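Carboxyl esterase NP (PDB 4CCW) hydrolyses carboxylic esters to an alcohol and a carboxylate, as a carboxylesterase of the alpha/beta hydrolase superfamily. Local coordinates at residues 16-21 with 204-209; 69-74 with 194-199; 176-181 with 198-203. All blocks are in the same frame, centred on the assembly; numbering follows the deposited sequence.

Interaction 1: 16-21 with 204-209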
loop_
_atom_site.group_PDB
_atom_site.type_symbol
_atom_site.label_atom_id
_atom_site.label_comp_id
_atom_site.label_asym_id
_atom_site.label_seq_id
_atom_site.Cartn_x
_atom_site.Cartn_y
_atom_site.Cartn_z
ATOM N N ARG A 16 -0.414 -22.480 2.936
ATOM C CA ARG A 16 -1.654 -22.039 3.544
ATOM C C ARG A 16 -1.911 -20.566 3.234
ATOM O O ARG A 16 -3.040 -20.194 2.901
ATOM C CB ARG A 16 -1.634 -22.272 5.051
ATOM C CG ARG A 16 -2.796 -21.629 5.784
ATOM C CD ARG A 16 -2.799 -22.010 7.253
ATOM N NE ARG A 16 -1.616 -21.495 7.939
ATOM C CZ ARG A 16 -1.174 -21.944 9.108
ATOM N NH1 ARG A 16 -1.816 -22.925 9.732
ATOM N NH2 ARG A 16 -0.085 -21.419 9.651
ATOM N N TYR A 17 -0.863 -19.746 3.327
ATOM C CA TYR A 17 -1.000 -18.321 3.015
ATOM C C TYR A 17 -1.434 -18.126 1.567
ATOM O O TYR A 17 -2.399 -17.402 1.301
ATOM C CB TYR A 17 0.274 -17.523 3.297
ATOM C CG TYR A 17 0.093 -16.084 2.860
ATOM C CD1 TYR A 17 -0.757 -15.225 3.565
ATOM C CD2 TYR A 17 0.695 -15.611 1.694
ATOM C CE1 TYR A 17 -0.960 -13.913 3.147
ATOM C CE2 TYR A 17 0.503 -14.296 1.275
ATOM C CZ TYR A 17 -0.330 -13.463 1.997
ATOM O OH TYR A 17 -0.521 -12.172 1.574
ATOM N N TYR A 18 -0.740 -18.786 0.641
ATOM C CA TYR A 18 -1.114 -18.743 -0.771
ATOM C C TYR A 18 -2.567 -19.131 -1.031
ATOM O O TYR A 18 -3.245 -18.502 -1.844
ATOM C CB TYR A 18 -0.170 -19.602 -1.617
ATOM C CG TYR A 18 1.059 -18.873 -2.101
ATOM C CD1 TYR A 18 1.932 -18.259 -1.200
ATOM C CD2 TYR A 18 1.360 -18.804 -3.462
ATOM C CE1 TYR A 18 3.067 -17.592 -1.642
ATOM C CE2 TYR A 18 2.487 -18.142 -3.908
ATOM C CZ TYR A 18 3.334 -17.538 -2.994
ATOM O OH TYR A 18 4.453 -16.880 -3.434
ATOM N N GLN A 19 -3.040 -20.187 -0.368
ATOM C CA GLN A 19 -4.436 -20.595 -0.492
ATOM C C GLN A 19 -5.402 -19.496 -0.015
ATOM O O GLN A 19 -6.392 -19.199 -0.692
ATOM C CB GLN A 19 -4.689 -21.908 0.268
ATOM C CG GLN A 19 -6.108 -22.447 0.140
ATOM C CD GLN A 19 -6.533 -22.679 -1.304
ATOM O OE1 GLN A 19 -5.711 -22.983 -2.171
ATOM N NE2 GLN A 19 -7.831 -22.543 -1.567
ATOM N N THR A 20 -5.114 -18.899 1.140
ATOM C CA THR A 20 -5.952 -17.816 1.675
ATOM C C THR A 20 -5.952 -16.576 0.774
ATOM O O THR A 20 -6.960 -15.884 0.663
ATOM C CB THR A 20 -5.577 -17.403 3.130
ATOM O OG1 THR A 20 -4.237 -16.886 3.177
ATOM C CG2 THR A 20 -5.744 -18.578 4.110
ATOM N N TYR A 21 -4.809 -16.303 0.150
ATOM C CA TYR A 21 -4.670 -15.185 -0.792
ATOM C C TYR A 21 -5.613 -15.417 -1.974
ATOM O O TYR A 21 -6.344 -14.506 -2.390
ATOM C CB TYR A 21 -3.212 -15.109 -1.261
ATOM C CG TYR A 21 -2.854 -13.920 -2.125
ATOM C CD1 TYR A 21 -3.389 -13.773 -3.412
ATOM C CD2 TYR A 21 -1.945 -12.974 -1.675
ATOM C CE1 TYR A 21 -3.037 -12.686 -4.207
ATOM C CE2 TYR A 21 -1.583 -11.896 -2.456
ATOM C CZ TYR A 21 -2.134 -11.755 -3.715
ATOM O OH TYR A 21 -1.772 -10.676 -4.472
ATOM N N VAL A 204 0.494 -13.620 8.977
ATOM C CA VAL A 204 1.194 -13.456 10.250
ATOM C C VAL A 204 1.788 -14.786 10.733
ATOM O O VAL A 204 2.898 -14.816 11.265
ATOM C CB VAL A 204 0.279 -12.825 11.322
ATOM C CG1 VAL A 204 0.940 -12.842 12.685
ATOM C CG2 VAL A 204 -0.078 -11.392 10.918
ATOM N N MET A 205 1.057 -15.878 10.511
ATOM C CA MET A 205 1.529 -17.213 10.894
ATOM C C MET A 205 2.663 -17.725 9.991
ATOM O O MET A 205 3.430 -18.607 10.398
ATOM C CB MET A 205 0.360 -18.207 10.946
ATOM C CG MET A 205 -0.662 -17.910 12.040
ATOM S SD MET A 205 -2.206 -18.846 11.898
ATOM C CE MET A 205 -2.932 -18.587 13.513
ATOM N N TRP A 206 2.778 -17.170 8.785
ATOM C CA TRP A 206 3.846 -17.546 7.857
ATOM C C TRP A 206 5.104 -16.771 8.149
ATOM O O TRP A 206 5.274 -15.631 7.702
ATOM C CB TRP A 206 3.391 -17.370 6.403
ATOM C CG TRP A 206 4.412 -17.777 5.366
ATOM C CD1 TRP A 206 5.385 -18.772 5.465
ATOM C CD2 TRP A 206 4.573 -17.225 4.014
ATOM N NE1 TRP A 206 6.121 -18.853 4.312
ATOM C CE2 TRP A 206 5.683 -17.963 3.399
ATOM C CE3 TRP A 206 3.928 -16.239 3.277
ATOM C CZ2 TRP A 206 6.118 -17.697 2.109
ATOM C CZ3 TRP A 206 4.377 -15.977 1.974
ATOM C CH2 TRP A 206 5.444 -16.692 1.406
ATOM N N GLN A 207 6.003 -17.402 8.905
ATOM C CA GLN A 207 7.179 -16.723 9.456
ATOM C C GLN A 207 8.515 -17.310 9.000
ATOM O O GLN A 207 9.576 -16.742 9.278
ATOM C CB GLN A 207 7.108 -16.714 10.987
ATOM C CG GLN A 207 5.904 -15.968 11.542
ATOM C CD GLN A 207 5.766 -16.100 13.044
ATOM O OE1 GLN A 207 4.803 -16.689 13.543
ATOM N NE2 GLN A 207 6.732 -15.552 13.776
ATOM N N ASP A 208 8.462 -18.439 8.298
ATOM C CA ASP A 208 9.675 -19.140 7.875
ATOM C C ASP A 208 10.020 -18.932 6.397
ATOM O O ASP A 208 10.809 -19.688 5.819
ATOM C CB ASP A 208 9.598 -20.635 8.231
ATOM C CG ASP A 208 8.333 -21.317 7.710
ATOM O OD1 ASP A 208 7.557 -20.696 6.954
ATOM O OD2 ASP A 208 8.116 -22.500 8.065
ATOM N N GLY A 209 9.427 -17.901 5.799
ATOM C CA GLY A 209 9.700 -17.550 4.411
ATOM C C GLY A 209 10.812 -16.524 4.311
ATOM O O GLY A 209 11.745 -16.525 5.122
#
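Y17 and Y18 pack against the indole of W206. The Y17 ring and the six-membered ring of W206 are nearly parallel, with planes at 26°, yet they are slid so far apart that they barely overlap. Their closest atoms, Y17 CD2 and W206 CE3, lie 3.7 Å apart. Y18 meets the same indole at its far end: W206 CH2 sits at the edge of the Y18 ring, 4.0 Å from CE1. A chi1 of -178°, with CG opposite the backbone N, swings the indole to both tyrosines. W206 is the first residue to leave helical geometry after helix 194-205, and its contact joins that end to the N-terminal helix 12-24 at the surface of the alpha/beta hydrolase fold. A serine here would probably open a gap beside Y17 and leave the edge of Y18 without its neighbour. Arginine–methionine packing follows: R16 NH2 rests 3.5 Å from M205 CB, while M205 SD stands 4.0 Å above one guanidinium face, toward its rim. Hydrogen bonding lies within helix 12-24, where Y17 O accepts both T20 OG1 and Y21 N, and at the far end of the same tyrosine, where Q199 NE2 of helix 194-205 donates to Y17 OH.

Interaction 2: 69-74 with 194-199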
loop_
_atom_site.group_PDB
_atom_site.type_symbol
_atom_site.label_atom_id
_atom_site.label_comp_id
_atom_site.label_asym_id
_atom_site.label_seq_id
_atom_site.Cartn_x
_atom_site.Cartn_y
_atom_site.Cartn_z
ATOM N N MET A 69 -6.401 -6.443 -0.708
ATOM C CA MET A 69 -7.128 -5.473 0.130
ATOM C C MET A 69 -7.990 -4.499 -0.665
ATOM O O MET A 69 -8.856 -3.847 -0.095
ATOM C CB MET A 69 -6.186 -4.673 1.041
ATOM C CG MET A 69 -5.293 -3.671 0.330
ATOM S SD MET A 69 -4.558 -2.498 1.494
ATOM C CE MET A 69 -5.858 -1.283 1.706
ATOM N N TRP A 70 -7.743 -4.398 -1.967
ATOM C CA TRP A 70 -8.442 -3.410 -2.813
ATOM C C TRP A 70 -9.834 -3.807 -3.263
ATOM O O TRP A 70 -10.443 -3.113 -4.097
ATOM C CB TRP A 70 -7.584 -3.047 -4.020
ATOM C CG TRP A 70 -6.252 -2.430 -3.667
ATOM C CD1 TRP A 70 -4.985 -2.940 -3.917
ATOM C CD2 TRP A 70 -6.022 -1.142 -2.992
ATOM N NE1 TRP A 70 -4.011 -2.094 -3.431
ATOM C CE2 TRP A 70 -4.570 -0.991 -2.878
ATOM C CE3 TRP A 70 -6.850 -0.141 -2.483
ATOM C CZ2 TRP A 70 -3.988 0.130 -2.283
ATOM C CZ3 TRP A 70 -6.253 0.979 -1.883
ATOM C CH2 TRP A 70 -4.855 1.102 -1.784
ATOM N N TYR A 71 -10.378 -4.890 -2.699
ATOM C CA TYR A 71 -11.702 -5.378 -3.131
ATOM C C TYR A 71 -12.868 -4.374 -3.016
ATOM O O TYR A 71 -13.797 -4.451 -3.824
ATOM C CB TYR A 71 -12.061 -6.744 -2.503
ATOM C CG TYR A 71 -12.298 -6.725 -1.008
ATOM C CD1 TYR A 71 -13.545 -6.404 -0.484
ATOM C CD2 TYR A 71 -11.266 -7.035 -0.114
ATOM C CE1 TYR A 71 -13.761 -6.371 0.886
ATOM C CE2 TYR A 71 -11.473 -7.021 1.255
ATOM C CZ TYR A 71 -12.713 -6.681 1.752
ATOM O OH TYR A 71 -12.923 -6.657 3.107
ATOM N N PRO A 72 -12.821 -3.427 -2.046
ATOM C CA PRO A 72 -13.935 -2.472 -1.934
ATOM C C PRO A 72 -13.851 -1.297 -2.904
ATOM O O PRO A 72 -14.775 -0.479 -2.967
ATOM C CB PRO A 72 -13.800 -1.926 -0.505
ATOM C CG PRO A 72 -12.762 -2.754 0.173
ATOM C CD PRO A 72 -11.894 -3.299 -0.909
ATOM N N ASN A 73 -12.753 -1.209 -3.640
ATOM C CA ASN A 73 -12.444 -0.004 -4.406
ATOM C C ASN A 73 -12.305 -0.314 -5.876
ATOM O O ASN A 73 -12.466 0.564 -6.720
ATOM C CB ASN A 73 -11.130 0.624 -3.921
ATOM C CG ASN A 73 -10.982 0.591 -2.417
ATOM O OD1 ASN A 73 -10.257 -0.258 -1.880
ATOM N ND2 ASN A 73 -11.688 1.488 -1.719
ATOM N N ILE A 74 -12.009 -1.572 -6.180
ATOM C CA ILE A 74 -11.569 -1.937 -7.517
ATOM C C ILE A 74 -12.674 -1.854 -8.586
ATOM O O ILE A 74 -12.380 -1.547 -9.734
ATOM C CB ILE A 74 -10.853 -3.310 -7.535
ATOM C CG1 ILE A 74 -10.089 -3.515 -8.856
ATOM C CG2 ILE A 74 -11.833 -4.449 -7.276
ATOM C CD1 ILE A 74 -8.920 -2.571 -9.053
ATOM N N PRO A 194 -14.378 -11.439 6.586
ATOM C CA PRO A 194 -13.762 -12.569 7.301
ATOM C C PRO A 194 -12.731 -13.349 6.469
ATOM O O PRO A 194 -11.760 -13.853 7.026
ATOM C CB PRO A 194 -14.956 -13.461 7.646
ATOM C CG PRO A 194 -16.116 -12.527 7.710
ATOM C CD PRO A 194 -15.854 -11.473 6.674
ATOM N N ILE A 195 -12.926 -13.422 5.155
ATOM C CA ILE A 195 -11.992 -14.143 4.284
ATOM C C ILE A 195 -10.692 -13.359 4.162
ATOM O O ILE A 195 -9.600 -13.939 4.180
ATOM C CB ILE A 195 -12.601 -14.466 2.897
ATOM C CG1 ILE A 195 -13.686 -15.546 3.037
ATOM C CG2 ILE A 195 -11.534 -14.973 1.936
ATOM C CD1 ILE A 195 -14.386 -15.926 1.747
ATOM N N PHE A 196 -10.816 -12.039 4.082
ATOM C CA PHE A 196 -9.649 -11.171 4.054
ATOM C C PHE A 196 -8.861 -11.295 5.355
ATOM O O PHE A 196 -7.630 -11.346 5.341
ATOM C CB PHE A 196 -10.025 -9.709 3.801
ATOM C CG PHE A 196 -8.840 -8.793 3.803
ATOM C CD1 PHE A 196 -7.986 -8.745 2.704
ATOM C CD2 PHE A 196 -8.539 -8.016 4.918
ATOM C CE1 PHE A 196 -6.872 -7.925 2.708
ATOM C CE2 PHE A 196 -7.416 -7.205 4.936
ATOM C CZ PHE A 196 -6.584 -7.152 3.824
ATOM N N VAL A 197 -9.579 -11.333 6.477
ATOM C CA VAL A 197 -8.944 -11.449 7.794
ATOM C C VAL A 197 -8.223 -12.787 7.920
ATOM O O VAL A 197 -7.110 -12.831 8.457
ATOM C CB VAL A 197 -9.940 -11.259 8.970
ATOM C CG1 VAL A 197 -9.243 -11.494 10.310
ATOM C CG2 VAL A 197 -10.547 -9.866 8.950
ATOM N N LYS A 198 -8.863 -13.864 7.454
ATOM C CA LYS A 198 -8.241 -15.188 7.431
ATOM C C LYS A 198 -6.894 -15.166 6.719
ATOM O O LYS A 198 -5.939 -15.802 7.175
ATOM C CB LYS A 198 -9.159 -16.234 6.781
ATOM C CG LYS A 198 -10.165 -16.872 7.728
ATOM C CD LYS A 198 -10.905 -18.004 7.029
ATOM C CE LYS A 198 -11.822 -18.758 7.983
ATOM N NZ LYS A 198 -12.240 -20.079 7.433
ATOM N N GLN A 199 -6.825 -14.433 5.604
ATOM C CA GLN A 199 -5.574 -14.261 4.865
ATOM C C GLN A 199 -4.536 -13.479 5.667
ATOM O O GLN A 199 -3.352 -13.825 5.685
ATOM C CB GLN A 199 -5.822 -13.591 3.505
ATOM C CG GLN A 199 -4.554 -13.382 2.680
ATOM C CD GLN A 199 -4.709 -12.363 1.566
ATOM O OE1 GLN A 199 -5.808 -11.913 1.263
ATOM N NE2 GLN A 199 -3.601 -12.010 0.941
#
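F196 holds CG anti to its backbone N (chi1 179°), which sends its ring off helix 194-205 into the loop carrying M69 and Y71. Both of those residues place CG between the backbone N and the carbonyl carbon, with opposite results. In M69 (chi1 70°) the turn leads the thioether away from F196, so that the root of the side chain does the touching; in Y71 (chi1 68°) it carries the ring across to the base of the phenylalanine. F196 CE1 accordingly comes within 3.6 Å of M69 CA, and its CZ lies 3.7 Å from M69 CB. At the other end of the same side chain, Y71 CE2 packs 4.0 Å from F196 CB, the two side chains meeting at a slant.

The Y71 ring is steadied by its neighbour in sequence, since P72 CD lies 3.4 Å above one face, near the rim. Its hydroxyl accepts a hydrogen bond from H193 N, just before helix 194-205, adding a polar tie to the apolar one. M277 touches both Y71 and F196, and the F65 ring meets F196 edge-to-face. The M69 side chain lies about 7 Å from the bound (2-hydroxyethoxy)acetic acid and about 8 Å from the side chain of H273, the probable proton acceptor, without belonging to the ligand pocket. The contact lies close to the active site, where the loop after strand 56-60 meets a helix of the segment inserted between strands 146-152 and 236-241, consistent with the cap that alpha/beta hydrolases commonly carry.

Interaction 3: 176-181 with 198-203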
loop_
_atom_site.group_PDB
_atom_site.type_symbol
_atom_site.label_atom_id
_atom_site.label_comp_id
_atom_site.label_asym_id
_atom_site.label_seq_id
_atom_site.Cartn_x
_atom_site.Cartn_y
_atom_site.Cartn_z
ATOM N N ASN A 176 -2.877 -13.401 21.281
ATOM C CA ASN A 176 -3.996 -12.845 20.505
ATOM C C ASN A 176 -3.636 -11.551 19.753
ATOM O O ASN A 176 -4.467 -10.653 19.580
ATOM C CB ASN A 176 -5.229 -12.659 21.405
ATOM C CG ASN A 176 -5.002 -11.650 22.522
ATOM O OD1 ASN A 176 -3.865 -11.373 22.914
ATOM N ND2 ASN A 176 -6.094 -11.097 23.047
ATOM N N GLY A 177 -2.387 -11.479 19.298
ATOM C CA GLY A 177 -1.856 -10.289 18.638
ATOM C C GLY A 177 -2.623 -9.764 17.438
ATOM O O GLY A 177 -2.689 -8.546 17.224
ATOM N N VAL A 178 -3.194 -10.663 16.635
ATOM C CA VAL A 178 -3.949 -10.239 15.461
ATOM C C VAL A 178 -5.203 -9.464 15.858
ATOM O O VAL A 178 -5.479 -8.397 15.308
ATOM C CB VAL A 178 -4.294 -11.417 14.527
ATOM C CG1 VAL A 178 -5.417 -11.042 13.571
ATOM C CG2 VAL A 178 -3.054 -11.836 13.751
ATOM N N GLU A 179 -5.935 -10.005 16.829
ATOM C CA GLU A 179 -7.134 -9.371 17.357
ATOM C C GLU A 179 -6.838 -8.035 18.043
ATOM O O GLU A 179 -7.587 -7.072 17.875
ATOM C CB GLU A 179 -7.831 -10.317 18.334
ATOM C CG GLU A 179 -9.180 -9.813 18.820
ATOM C CD GLU A 179 -9.831 -10.768 19.789
ATOM O OE1 GLU A 179 -10.449 -11.752 19.333
ATOM O OE2 GLU A 179 -9.733 -10.528 21.007
ATOM N N LYS A 180 -5.751 -7.992 18.817
ATOM C CA LYS A 180 -5.306 -6.769 19.484
ATOM C C LYS A 180 -4.983 -5.685 18.468
ATOM O O LYS A 180 -5.417 -4.547 18.611
ATOM C CB LYS A 180 -4.049 -7.027 20.317
ATOM C CG LYS A 180 -4.208 -8.015 21.459
ATOM C CD LYS A 180 -4.600 -7.338 22.758
ATOM C CE LYS A 180 -4.347 -8.274 23.932
ATOM N NZ LYS A 180 -4.979 -7.794 25.189
ATOM N N PHE A 181 -4.204 -6.047 17.450
ATOM C CA PHE A 181 -3.818 -5.114 16.392
ATOM C C PHE A 181 -5.051 -4.509 15.710
ATOM O O PHE A 181 -5.172 -3.286 15.596
ATOM C CB PHE A 181 -2.923 -5.837 15.382
ATOM C CG PHE A 181 -2.443 -4.976 14.242
ATOM C CD1 PHE A 181 -1.243 -4.279 14.338
ATOM C CD2 PHE A 181 -3.155 -4.927 13.047
ATOM C CE1 PHE A 181 -0.784 -3.504 13.283
ATOM C CE2 PHE A 181 -2.699 -4.161 11.987
ATOM C CZ PHE A 181 -1.514 -3.451 12.104
ATOM N N LYS A 198 -8.863 -13.864 7.454
ATOM C CA LYS A 198 -8.241 -15.188 7.431
ATOM C C LYS A 198 -6.894 -15.166 6.719
ATOM O O LYS A 198 -5.939 -15.802 7.175
ATOM C CB LYS A 198 -9.159 -16.234 6.781
ATOM C CG LYS A 198 -10.165 -16.872 7.728
ATOM C CD LYS A 198 -10.905 -18.004 7.029
ATOM C CE LYS A 198 -11.822 -18.758 7.983
ATOM N NZ LYS A 198 -12.240 -20.079 7.433
ATOM N N GLN A 199 -6.825 -14.433 5.604
ATOM C CA GLN A 199 -5.574 -14.261 4.865
ATOM C C GLN A 199 -4.536 -13.479 5.667
ATOM O O GLN A 199 -3.352 -13.825 5.685
ATOM C CB GLN A 199 -5.822 -13.591 3.505
ATOM C CG GLN A 199 -4.554 -13.382 2.680
ATOM C CD GLN A 199 -4.709 -12.363 1.566
ATOM O OE1 GLN A 199 -5.808 -11.913 1.263
ATOM N NE2 GLN A 199 -3.601 -12.010 0.941
ATOM N N PHE A 200 -4.981 -12.408 6.313
ATOM C CA PHE A 200 -4.085 -11.579 7.107
ATOM C C PHE A 200 -3.484 -12.424 8.239
ATOM O O PHE A 200 -2.276 -12.385 8.474
ATOM C CB PHE A 200 -4.824 -10.341 7.634
ATOM C CG PHE A 200 -4.020 -9.513 8.593
ATOM C CD1 PHE A 200 -2.889 -8.821 8.165
ATOM C CD2 PHE A 200 -4.409 -9.397 9.927
ATOM C CE1 PHE A 200 -2.146 -8.055 9.048
ATOM C CE2 PHE A 200 -3.672 -8.631 10.814
ATOM C CZ PHE A 200 -2.539 -7.951 10.376
ATOM N N GLN A 201 -4.330 -13.208 8.903
ATOM C CA GLN A 201 -3.890 -14.123 9.950
ATOM C C GLN A 201 -2.865 -15.131 9.421
ATOM O O GLN A 201 -1.835 -15.375 10.072
ATOM C CB GLN A 201 -5.096 -14.858 10.560
ATOM C CG GLN A 201 -6.118 -13.937 11.219
ATOM C CD GLN A 201 -7.233 -14.686 11.934
ATOM O OE1 GLN A 201 -8.134 -15.248 11.300
ATOM N NE2 GLN A 201 -7.192 -14.679 13.260
ATOM N N ALA A 202 -3.145 -15.709 8.248
ATOM C CA ALA A 202 -2.269 -16.739 7.681
ATOM C C ALA A 202 -0.921 -16.128 7.312
ATOM O O ALA A 202 0.125 -16.762 7.472
ATOM C CB ALA A 202 -2.923 -17.440 6.489
ATOM N N GLY A 203 -0.953 -14.869 6.879
ATOM C CA GLY A 203 0.262 -14.116 6.621
ATOM C C GLY A 203 1.120 -13.994 7.859
ATOM O O GLY A 203 2.323 -14.257 7.809
#
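The rings of F181 and F200 meet obliquely, their planes inclined at 34° and their centroids 6.0 Å apart. F200 CZ does the touching, about equally far from F181 CD2 and CE2, at 4.1 Å from CD2. In both phenylalanines CG lies anti to the backbone N, directing each ring toward the other helix. A methyl group, V178 CG1, approaches another part of the F200 ring, also on a slant, and lies 4.1 Å from CE2. The F65 ring adds an edge-to-face contact with F200, and L172 touches V178, F181 and F200 alike.

The placement of the two helices, in the segment inserted between strands 146-152 and 236-241, is consistent with the cap region that alpha/beta hydrolases commonly carry over the active site. Their axes approach to 11.0 Å with N-to-C directions at 125°, a steeply inclined crossing at a separation filled by side chains.

V178 fills the middle of the interface. Its CG1 stands opposite the backbone N (chi1 162°) and projects between two consecutive residues of the partner helix: besides the F200 ring it reaches Q201 CG, at 3.8 Å. The valine thus runs alongside the phenylalanine but across the glutamine chain. Q201 contributes mainly the aliphatic part of an extended chain, and its amide NE2 comes near the same methyl, 4.1 Å from V178 CG1, in simple van der Waals contact.

F181 lines the ligand pocket: its side chain is about 3 Å from the bound (2-hydroxyethoxy)acetic acid and about 6 Å from that of H273, the probable proton acceptor. F200 touches F181 from the second shell.

All three contacts use helix 194-205, interaction 1 at and just beyond its C-terminal end, interactions 2 and 3 further back along it, and each against a different partner: the N-terminal helix 12-24, the loop after strand 56-60, and helix 177-185. Interaction 2 is the buried one, interaction 3 is partly buried and reaches the ligand pocket, and interaction 1 lies at the surface, away from the annotated sites. Chemistry follows place. None has a hydrogen bond between its own two segments; interactions 2 and 3 rest on apolar packing around phenylalanines, whereas interaction 1 adds a solvent-exposed arginine and methionine to its aromatic group. The segments of interactions 2 and 3 share Q199, whose amide meets helix 12-24.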